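Local coordinates for secreted protein ASP-2 (Necator americanus, PDB 1U53), which is a secreted hookworm antigen of the CAP (pathogenesis-related-1) family, studied as a vaccine candidate, whose molecular function is not settled, at residues Asn65-Cys70 with Tyr158-Tyr163; Gln119-Thr124 with Asp173-Gly178. All coordinates share one frame; numbering follows the deposited sequence.

Overall arrangement
From the N terminus the chain runs through helix 14-32 and then helix 57-67, whose C-terminal end and following turn supply the first half of contact 1. It goes on through strand 84-90 and helices 97-109 and 111-115 to the loop 119-124, the first half of contact 2. Only after two more short helices and strand 145-152 does strand 157-164 close contact 1, tying helix 57-67 to the central sheet. The loop 173-178, beyond the last strand of that sheet, then packs against 119-124 and closes contact 2, a meeting of two irregular loops. The two closures therefore cross rather than nest. They lie on opposite sides of the chain's centre, their own centres about 28 Å apart, and do not touch.

Contact 1: Asn65-Cys70 with Tyr158-Tyr163; sequences NNAKQC and YVVCQY
Tyr158 reaches from strand 157-164 to the end of helix 57-67, where its OH donates a 2.7 Å hydrogen bond to OD1 of Asn66. The hydroxyl approaches OD1 tilted out of the carbonyl plane, and the amide and ring planes stand 65° apart. With CG of Asn66 anti to the backbone N (chi1 -179°), the amide reaches over to the strand. The ring of Tyr158 presents its edge to the helix end: CD2 lies 3.4 Å from the backbone O of Ala67. Val160 packs beside it, its CG2 over one face of the ring near the rim and 3.8 Å from CG of Asn66. The same methyl is 4.0 Å from CB of Ala67, a residue small enough to let helix and strand approach closely. Asn66 suits its place because its amide both accepts and donates: ND2 donates to OE2 of Glu85 and to the backbone O of Lys73. The hydroxyl of Tyr158 in turn accepts from the backbone N of Lys73. Such helix-on-sheet packing belongs to the alpha-beta-alpha sandwich of the CAP fold, and the Cys70-Cys153 disulfide ties down the following turn. The buried network is consistent with a helix end held in a defined orientation.

Contact 2: Gln119-Thr124 with Asp173-Gly178; sequences QNLKLT and DIYEKG
The backbone O of Leu121 accepts from the backbone N of Ile174, 2.9 Å away and with an N-H...O angle of 156°, one of the backbone bonds flanking the single bridge between Lys122 and Asp173; Leu123 bonds to Lys172 beyond it. The same oxygen also receives a CA-H...O contact from Asp173 CA at 3.3 Å, so two neighbouring residues of one loop converge on one carbonyl of the other. A second hydrogen bond between the loops comes from Lys177, whose NZ donates to the backbone O of Gln119 at 2.8 Å, from above the carbonyl plane. The lysine chain bends at chi3 (-76°), which helps bring the ammonium to that oxygen. Asn120 organises its own loop: its OD1 accepts from the backbone N of Lys122 at 3.0 Å, forming an Asx turn. That OD1 also accepts from a water, which donates its other hydrogen to OD1 of Asp173 at 2.6 Å; one water thus serves two acceptors that could not bond each other directly.

Between these polar links sits a buried leucine, Leu121, packed on Tyr175 and Ile174. Its CD1 stands over the centre of the Tyr175 ring, 3.5 Å from the centroid, in a CH-pi contact, while CD2 meets CD1 of Ile174. Lysine suits position 177 because its CG packs on Leu121 CD1 (3.8 Å) while NZ reaches Gln119. Tyr175 can offer its face here while its hydroxyl bonds to the backbone O of Pro45. The chemistry implies that backbone, ammonium and water-mediated bonds join two irregular loops around a small apolar core, which should limit their relative movement.

Contact 1: Asn65-Cys70 with Tyr158-Tyr163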
loop_
_atom_site.group_PDB
_atom_site.type_symbol
_atom_site.label_atom_id
_atom_site.label_comp_id
_atom_site.label_asym_id
_atom_site.label_seq_id
_atom_site.Cartn_x
_atom_site.Cartn_y
_atom_site.Cartn_z
ATOM N N ASN A 65 3.576 13.946 -8.926
ATOM C CA ASN A 65 4.816 14.541 -9.366
ATOM C C ASN A 65 5.761 13.467 -9.924
ATOM O O ASN A 65 6.523 13.740 -10.831
ATOM C CB ASN A 65 5.504 15.268 -8.209
ATOM C CG ASN A 65 4.775 16.525 -7.789
ATOM O OD1 ASN A 65 3.885 16.991 -8.498
ATOM N ND2 ASN A 65 5.104 17.052 -6.603
ATOM N N ASN A 66 5.728 12.257 -9.356
ATOM C CA ASN A 66 6.522 11.158 -9.891
ATOM C C ASN A 66 5.888 10.643 -11.164
ATOM O O ASN A 66 6.505 10.651 -12.239
ATOM C CB ASN A 66 6.609 10.028 -8.834
ATOM C CG ASN A 66 7.459 8.829 -9.290
ATOM O OD1 ASN A 66 7.668 8.626 -10.478
ATOM N ND2 ASN A 66 7.941 8.023 -8.325
ATOM N N ALA A 67 4.634 10.234 -11.058
ATOM C CA ALA A 67 3.954 9.652 -12.246
ATOM C C ALA A 67 4.077 10.530 -13.478
ATOM O O ALA A 67 4.304 10.003 -14.528
ATOM C CB ALA A 67 2.501 9.358 -11.944
ATOM N N LYS A 68 3.896 11.847 -13.358
ATOM C CA LYS A 68 3.850 12.696 -14.551
ATOM C C LYS A 68 5.161 12.715 -15.325
ATOM O O LYS A 68 5.181 13.108 -16.498
ATOM C CB LYS A 68 3.493 14.135 -14.170
ATOM C CG LYS A 68 2.026 14.277 -13.776
ATOM C CD LYS A 68 1.189 14.200 -15.019
ATOM C CE LYS A 68 -0.218 14.745 -14.833
ATOM N NZ LYS A 68 -1.086 14.302 -15.966
ATOM N N GLN A 69 6.281 12.354 -14.689
ATOM C CA GLN A 69 7.555 12.332 -15.430
ATOM C C GLN A 69 7.692 11.150 -16.393
ATOM O O GLN A 69 8.571 11.147 -17.266
ATOM C CB GLN A 69 8.725 12.299 -14.470
ATOM C CG GLN A 69 8.765 13.432 -13.480
ATOM C CD GLN A 69 9.841 13.222 -12.437
ATOM O OE1 GLN A 69 11.032 13.024 -12.770
ATOM N NE2 GLN A 69 9.453 13.273 -11.171
ATOM N N CYS A 70 6.837 10.132 -16.234
ATOM C CA CYS A 70 6.753 9.012 -17.163
ATOM C C CYS A 70 8.096 8.280 -17.296
ATOM O O CYS A 70 8.489 7.873 -18.374
ATOM C CB CYS A 70 6.227 9.486 -18.534
ATOM S SG CYS A 70 4.439 9.774 -18.460
ATOM N N TYR A 158 1.458 4.227 -15.940
ATOM C CA TYR A 158 2.408 4.291 -14.828
ATOM C C TYR A 158 1.671 4.690 -13.546
ATOM O O TYR A 158 0.963 5.697 -13.515
ATOM C CB TYR A 158 3.522 5.293 -15.182
ATOM C CG TYR A 158 4.589 5.486 -14.141
ATOM C CD1 TYR A 158 5.082 4.401 -13.397
ATOM C CD2 TYR A 158 5.185 6.722 -13.958
ATOM C CE1 TYR A 158 6.090 4.567 -12.439
ATOM C CE2 TYR A 158 6.179 6.906 -12.973
ATOM C CZ TYR A 158 6.633 5.834 -12.233
ATOM O OH TYR A 158 7.631 6.028 -11.297
ATOM N N VAL A 159 1.807 3.855 -12.502
ATOM C CA VAL A 159 1.038 4.026 -11.261
ATOM C C VAL A 159 2.018 4.249 -10.151
ATOM O O VAL A 159 2.959 3.465 -9.967
ATOM C CB VAL A 159 0.263 2.740 -10.926
ATOM C CG1 VAL A 159 -0.451 2.827 -9.588
ATOM C CG2 VAL A 159 -0.727 2.403 -12.080
ATOM N N VAL A 160 1.755 5.263 -9.362
ATOM C CA VAL A 160 2.553 5.522 -8.182
ATOM C C VAL A 160 1.615 5.724 -7.015
ATOM O O VAL A 160 0.709 6.541 -7.086
ATOM C CB VAL A 160 3.368 6.827 -8.401
ATOM C CG1 VAL A 160 4.216 7.193 -7.158
ATOM C CG2 VAL A 160 4.304 6.674 -9.576
ATOM N N CYS A 161 1.836 4.995 -5.910
ATOM C CA CYS A 161 1.173 5.327 -4.638
ATOM C C CYS A 161 2.205 5.792 -3.611
ATOM O O CYS A 161 3.316 5.254 -3.575
ATOM C CB CYS A 161 0.490 4.100 -4.037
ATOM S SG CYS A 161 -1.072 3.699 -4.868
ATOM N N GLN A 162 1.869 6.797 -2.813
ATOM C CA GLN A 162 2.762 7.145 -1.702
ATOM C C GLN A 162 2.005 6.962 -0.384
ATOM O O GLN A 162 0.789 6.912 -0.365
ATOM C CB GLN A 162 3.377 8.552 -1.863
ATOM C CG GLN A 162 4.431 8.522 -2.965
ATOM C CD GLN A 162 4.956 9.889 -3.411
ATOM O OE1 GLN A 162 4.563 10.908 -2.855
ATOM N NE2 GLN A 162 5.874 9.903 -4.407
ATOM N N TYR A 163 2.768 6.896 0.715
ATOM C CA TYR A 163 2.309 6.301 1.979
ATOM C C TYR A 163 2.855 7.127 3.146
ATOM O O TYR A 163 4.103 7.286 3.265
ATOM C CB TYR A 163 2.927 4.895 2.070
ATOM C CG TYR A 163 2.342 3.949 1.052
ATOM C CD1 TYR A 163 1.231 3.172 1.368
ATOM C CD2 TYR A 163 2.928 3.794 -0.203
ATOM C CE1 TYR A 163 0.684 2.293 0.393
ATOM C CE2 TYR A 163 2.390 2.902 -1.180
ATOM C CZ TYR A 163 1.318 2.143 -0.857
ATOM O OH TYR A 163 0.804 1.320 -1.839
#

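Contact 2: Gln119-Thr124 with Asp173-Gly178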
loop_
_atom_site.group_PDB
_atom_site.type_symbol
_atom_site.label_atom_id
_atom_site.label_comp_id
_atom_site.label_asym_id
_atom_site.label_seq_id
_atom_site.Cartn_x
_atom_site.Cartn_y
_atom_site.Cartn_z
ATOM N N GLN A 119 6.590 -15.778 9.721
ATOM C CA GLN A 119 5.976 -15.317 10.986
ATOM C C GLN A 119 6.801 -14.253 11.690
ATOM O O GLN A 119 6.294 -13.562 12.587
ATOM C CB GLN A 119 5.784 -16.495 11.939
ATOM C CG GLN A 119 4.888 -17.574 11.417
ATOM C CD GLN A 119 3.562 -17.039 10.967
ATOM O OE1 GLN A 119 2.706 -16.681 11.795
ATOM N NE2 GLN A 119 3.373 -16.958 9.641
ATOM N N ASN A 120 8.068 -14.082 11.298
ATOM C CA ASN A 120 8.872 -13.004 11.865
ATOM C C ASN A 120 8.754 -11.760 11.006
ATOM O O ASN A 120 9.266 -11.727 9.875
ATOM C CB ASN A 120 10.368 -13.373 11.925
ATOM C CG ASN A 120 11.206 -12.316 12.642
ATOM O OD1 ASN A 120 10.749 -11.202 12.911
ATOM N ND2 ASN A 120 12.446 -12.700 13.011
ATOM N N LEU A 121 8.129 -10.732 11.564
ATOM C CA LEU A 121 7.775 -9.553 10.760
ATOM C C LEU A 121 8.790 -8.448 10.827
ATOM O O LEU A 121 8.549 -7.332 10.326
ATOM C CB LEU A 121 6.384 -9.048 11.153
ATOM C CG LEU A 121 5.291 -10.095 11.028
ATOM C CD1 LEU A 121 3.982 -9.402 11.397
ATOM C CD2 LEU A 121 5.236 -10.657 9.594
ATOM N N LYS A 122 9.943 -8.736 11.435
ATOM C CA LYS A 122 11.068 -7.790 11.429
ATOM C C LYS A 122 11.599 -7.560 10.026
ATOM O O LYS A 122 11.994 -8.502 9.322
ATOM C CB LYS A 122 12.209 -8.335 12.302
ATOM C CG LYS A 122 13.326 -7.339 12.581
ATOM C CD LYS A 122 14.402 -8.011 13.427
ATOM C CE LYS A 122 15.479 -7.031 13.821
ATOM N NZ LYS A 122 16.396 -6.841 12.674
ATOM N N LEU A 123 11.644 -6.318 9.606
ATOM C CA LEU A 123 12.117 -6.070 8.261
ATOM C C LEU A 123 13.644 -6.141 8.159
ATOM O O LEU A 123 14.303 -5.109 8.228
ATOM C CB LEU A 123 11.612 -4.721 7.753
ATOM C CG LEU A 123 11.914 -4.556 6.260
ATOM C CD1 LEU A 123 11.181 -5.606 5.431
ATOM C CD2 LEU A 123 11.557 -3.150 5.781
ATOM N N THR A 124 14.179 -7.358 7.997
ATOM C CA THR A 124 15.624 -7.617 7.810
ATOM C C THR A 124 16.077 -7.501 6.365
ATOM O O THR A 124 15.267 -7.603 5.452
ATOM C CB THR A 124 15.940 -9.063 8.148
ATOM O OG1 THR A 124 15.163 -9.906 7.287
ATOM C CG2 THR A 124 15.588 -9.360 9.594
ATOM N N ASP A 173 9.327 -3.868 12.869
ATOM C CA ASP A 173 8.276 -4.835 12.527
ATOM C C ASP A 173 7.246 -4.203 11.613
ATOM O O ASP A 173 6.802 -3.076 11.826
ATOM C CB ASP A 173 7.544 -5.295 13.780
ATOM C CG ASP A 173 8.349 -6.283 14.607
ATOM O OD1 ASP A 173 9.430 -6.731 14.176
ATOM O OD2 ASP A 173 7.845 -6.665 15.665
ATOM N N ILE A 174 6.789 -4.987 10.642
ATOM C CA ILE A 174 5.764 -4.497 9.701
ATOM C C ILE A 174 4.476 -4.148 10.447
ATOM O O ILE A 174 3.840 -3.112 10.216
ATOM C CB ILE A 174 5.445 -5.584 8.645
ATOM C CG1 ILE A 174 6.718 -5.990 7.832
ATOM C CG2 ILE A 174 4.299 -5.101 7.712
ATOM C CD1 ILE A 174 6.599 -7.462 7.296
ATOM N N TYR A 175 4.055 -5.052 11.321
ATOM C CA TYR A 175 2.973 -4.738 12.253
ATOM C C TYR A 175 3.162 -5.576 13.513
ATOM O O TYR A 175 3.923 -6.543 13.504
ATOM C CB TYR A 175 1.590 -5.001 11.608
ATOM C CG TYR A 175 1.353 -6.383 11.013
ATOM C CD1 TYR A 175 0.869 -7.434 11.804
ATOM C CD2 TYR A 175 1.615 -6.658 9.645
ATOM C CE1 TYR A 175 0.628 -8.721 11.265
ATOM C CE2 TYR A 175 1.370 -7.936 9.103
ATOM C CZ TYR A 175 0.896 -8.956 9.915
ATOM O OH TYR A 175 0.684 -10.183 9.380
ATOM N N GLU A 176 2.472 -5.171 14.575
ATOM C CA GLU A 176 2.410 -5.903 15.845
ATOM C C GLU A 176 1.487 -7.101 15.735
ATOM O O GLU A 176 0.345 -6.947 15.351
ATOM C CB GLU A 176 1.883 -4.965 16.942
ATOM C CG GLU A 176 1.707 -5.658 18.281
ATOM C CD GLU A 176 1.385 -4.723 19.442
ATOM O OE1 GLU A 176 1.528 -3.476 19.331
ATOM O OE2 GLU A 176 0.974 -5.251 20.502
ATOM N N LYS A 177 1.959 -8.286 16.132
ATOM C CA LYS A 177 1.123 -9.505 16.066
ATOM C C LYS A 177 0.205 -9.634 17.277
ATOM O O LYS A 177 0.595 -9.319 18.404
ATOM C CB LYS A 177 2.002 -10.764 16.012
ATOM C CG LYS A 177 2.852 -10.820 14.718
ATOM C CD LYS A 177 3.616 -12.145 14.567
ATOM C CE LYS A 177 4.826 -12.272 15.453
ATOM N NZ LYS A 177 5.324 -13.732 15.242
ATOM N N GLY A 178 -0.990 -10.140 17.050
ATOM C CA GLY A 178 -1.889 -10.522 18.113
ATOM C C GLY A 178 -3.309 -10.558 17.580
ATOM O O GLY A 178 -3.540 -10.278 16.390
HETATM O O HOH W 1 9.740 -9.259 14.833
#